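Local coordinates for protein cytosolic phospholipase A2 delta (Homo sapiens, PDB 5IZ5) that hydrolyses glycerophospholipids at the sn-2 position in a calcium-dependent manner, with a preference for linoleic acid there, at residues B[166-171]-B[211-216]. The protein carries 3 engineered substitutions. Numbering follows the deposited sequence.
Sequences SCLDVH and FRFHYM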
loop_
_atom_site.group_PDB
_atom_site.type_symbol
_atom_site.label_atom_id
_atom_site.label_comp_id
_atom_site.label_asym_id
_atom_site.label_seq_id
_atom_site.Cartn_x
_atom_site.Cartn_y
_atom_site.Cartn_z
ATOM N N SER B 166 -18.628 16.651 -10.760
ATOM C CA SER B 166 -19.697 17.553 -10.365
ATOM C C SER B 166 -20.203 17.175 -8.981
ATOM O O SER B 166 -20.085 16.028 -8.543
ATOM C CB SER B 166 -20.836 17.506 -11.377
ATOM O OG SER B 166 -20.389 17.940 -12.650
ATOM N N CYS B 167 -20.742 18.167 -8.287
ATOM C CA CYS B 167 -21.214 18.011 -6.925
ATOM C C CYS B 167 -22.672 18.500 -6.887
ATOM O O CYS B 167 -22.979 19.574 -7.405
ATOM C CB CYS B 167 -20.345 18.854 -5.973
ATOM S SG CYS B 167 -18.590 18.432 -5.594
ATOM N N LEU B 168 -23.582 17.713 -6.308
ATOM C CA LEU B 168 -24.989 18.126 -6.210
ATOM C C LEU B 168 -25.506 18.080 -4.780
ATOM O O LEU B 168 -25.435 17.043 -4.117
ATOM C CB LEU B 168 -25.837 17.334 -7.213
ATOM C CG LEU B 168 -27.131 16.529 -6.989
ATOM C CD1 LEU B 168 -27.931 16.795 -5.724
ATOM C CD2 LEU B 168 -28.010 16.745 -8.219
ATOM N N ASP B 169 -26.013 19.221 -4.314
ATOM C CA ASP B 169 -26.517 19.356 -2.947
ATOM C C ASP B 169 -28.041 19.368 -2.914
ATOM O O ASP B 169 -28.671 20.078 -3.696
ATOM C CB ASP B 169 -25.997 20.648 -2.310
ATOM C CG ASP B 169 -24.592 20.509 -1.753
ATOM O OD1 ASP B 169 -24.194 19.387 -1.375
ATOM O OD2 ASP B 169 -23.890 21.538 -1.681
ATOM N N VAL B 170 -28.618 18.596 -1.996
ATOM C CA VAL B 170 -30.064 18.540 -1.816
ATOM C C VAL B 170 -30.416 18.974 -0.392
ATOM O O VAL B 170 -30.007 18.328 0.572
ATOM C CB VAL B 170 -30.607 17.119 -2.048
ATOM C CG1 VAL B 170 -32.124 17.116 -2.002
ATOM C CG2 VAL B 170 -30.128 16.563 -3.378
ATOM N N HIS B 171 -31.168 20.068 -0.271
ATOM C CA HIS B 171 -31.582 20.605 1.032
ATOM C C HIS B 171 -33.080 20.450 1.226
ATOM O O HIS B 171 -33.835 20.417 0.261
ATOM C CB HIS B 171 -31.168 22.071 1.162
ATOM C CG HIS B 171 -29.685 22.266 1.172
ATOM N ND1 HIS B 171 -28.922 22.106 2.310
ATOM C CD2 HIS B 171 -28.817 22.575 0.178
ATOM C CE1 HIS B 171 -27.652 22.322 2.020
ATOM N NE2 HIS B 171 -27.561 22.609 0.733
ATOM N N PHE B 211 -27.907 16.707 1.815
ATOM C CA PHE B 211 -27.236 15.608 1.122
ATOM C C PHE B 211 -26.309 16.123 0.030
ATOM O O PHE B 211 -26.618 17.102 -0.650
ATOM C CB PHE B 211 -28.254 14.677 0.469
ATOM C CG PHE B 211 -29.315 14.189 1.403
ATOM C CD1 PHE B 211 -29.165 12.988 2.076
ATOM C CD2 PHE B 211 -30.466 14.938 1.616
ATOM C CE1 PHE B 211 -30.142 12.538 2.947
ATOM C CE2 PHE B 211 -31.444 14.496 2.486
ATOM C CZ PHE B 211 -31.285 13.293 3.152
ATOM N N ARG B 212 -25.182 15.437 -0.140
ATOM C CA ARG B 212 -24.240 15.742 -1.203
ATOM C C ARG B 212 -23.987 14.480 -2.014
ATOM O O ARG B 212 -23.731 13.419 -1.446
ATOM C CB ARG B 212 -22.928 16.256 -0.595
ATOM C CG ARG B 212 -21.740 16.341 -1.563
ATOM C CD ARG B 212 -21.530 17.721 -2.129
ATOM N NE ARG B 212 -21.192 18.670 -1.084
ATOM C CZ ARG B 212 -21.015 19.967 -1.310
ATOM N NH1 ARG B 212 -21.131 20.466 -2.541
ATOM N NH2 ARG B 212 -20.718 20.769 -0.303
ATOM N N PHE B 213 -24.068 14.603 -3.337
ATOM C CA PHE B 213 -23.645 13.545 -4.244
ATOM C C PHE B 213 -22.457 14.025 -5.064
ATOM O O PHE B 213 -22.438 15.165 -5.541
ATOM C CB PHE B 213 -24.766 13.154 -5.202
ATOM C CG PHE B 213 -25.914 12.437 -4.546
ATOM C CD1 PHE B 213 -25.992 11.049 -4.558
ATOM C CD2 PHE B 213 -26.933 13.152 -3.944
ATOM C CE1 PHE B 213 -27.060 10.385 -3.970
ATOM C CE2 PHE B 213 -28.005 12.498 -3.355
ATOM C CZ PHE B 213 -28.069 11.112 -3.367
ATOM N N HIS B 214 -21.480 13.140 -5.244
ATOM C CA HIS B 214 -20.365 13.389 -6.138
ATOM C C HIS B 214 -20.455 12.428 -7.301
ATOM O O HIS B 214 -20.656 11.226 -7.106
ATOM C CB HIS B 214 -19.048 13.178 -5.407
ATOM C CG HIS B 214 -18.878 14.042 -4.200
ATOM N ND1 HIS B 214 -19.424 13.721 -2.976
ATOM C CD2 HIS B 214 -18.214 15.207 -4.021
ATOM C CE1 HIS B 214 -19.102 14.650 -2.094
ATOM N NE2 HIS B 214 -18.370 15.565 -2.703
ATOM N N TYR B 215 -20.305 12.951 -8.515
ATOM C CA TYR B 215 -20.425 12.137 -9.709
ATOM C C TYR B 215 -19.700 12.799 -10.869
ATOM O O TYR B 215 -19.489 14.008 -10.891
ATOM C CB TYR B 215 -21.904 11.932 -10.061
ATOM C CG TYR B 215 -22.638 13.225 -10.283
ATOM C CD1 TYR B 215 -22.951 13.658 -11.569
ATOM C CD2 TYR B 215 -22.993 14.031 -9.208
ATOM C CE1 TYR B 215 -23.611 14.860 -11.772
ATOM C CE2 TYR B 215 -23.646 15.226 -9.397
ATOM C CZ TYR B 215 -23.954 15.633 -10.677
ATOM O OH TYR B 215 -24.608 16.814 -10.855
ATOM N N MET B 216 -19.321 11.986 -11.839
ATOM C CA MET B 216 -18.623 12.474 -13.011
ATOM C C MET B 216 -19.489 13.396 -13.863
ATOM O O MET B 216 -20.629 13.059 -14.200
ATOM C CB MET B 216 -18.187 11.301 -13.863
ATOM C CG MET B 216 -16.915 10.629 -13.389
ATOM S SD MET B 216 -16.628 9.096 -14.275
ATOM C CE MET B 216 -16.777 9.610 -15.957
#
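Ser166, Leu168 and Val170 pair with Tyr215, Phe213 and Phe211 as antiparallel hydrogen-bonded pairs, each joined by two backbone bonds. The strand axes come within 4.7 Å. Cys167 with His214 and Asp169 with Arg212 form the non-hydrogen-bonded pairs between them. On the sheet face that carries Cys167, Asp169, Arg212 and His214, the Arg212 chain, bent at chi2 and chi3, sets one guanidinium face against the Asp169 carboxylate, the two planes 59° apart. Asp169 OD2 lies 3.1 Å from Arg212 NH1, well out of the guanidinium plane. This salt bridge therefore rests on charge, with no N-H aimed at the oxygen. Cys167 SG approaches the His214 ring obliquely, 3.6 Å from CD2. On the face of Ser166, Leu168, Phe213 and Tyr215, the Tyr215 ring leans across to the partner strand, its CG set between backbone N and carbonyl carbon (chi1 58°). Ser166 CB sits over one ring face in a CH-pi contact, and Leu168 CB meets the edge at CE2. Replacing Tyr215 by alanine would remove the ring and is likely to leave Ser166 CB and Leu168 CB without this aromatic cover. Phe211 and Phe213 pack on strand 188-193, as in a beta-sandwich of the C2 type. Strand 266-277 flanks 166-171 on its other side, and Cys167 is disulfide-bonded to Cys278 just beyond that strand.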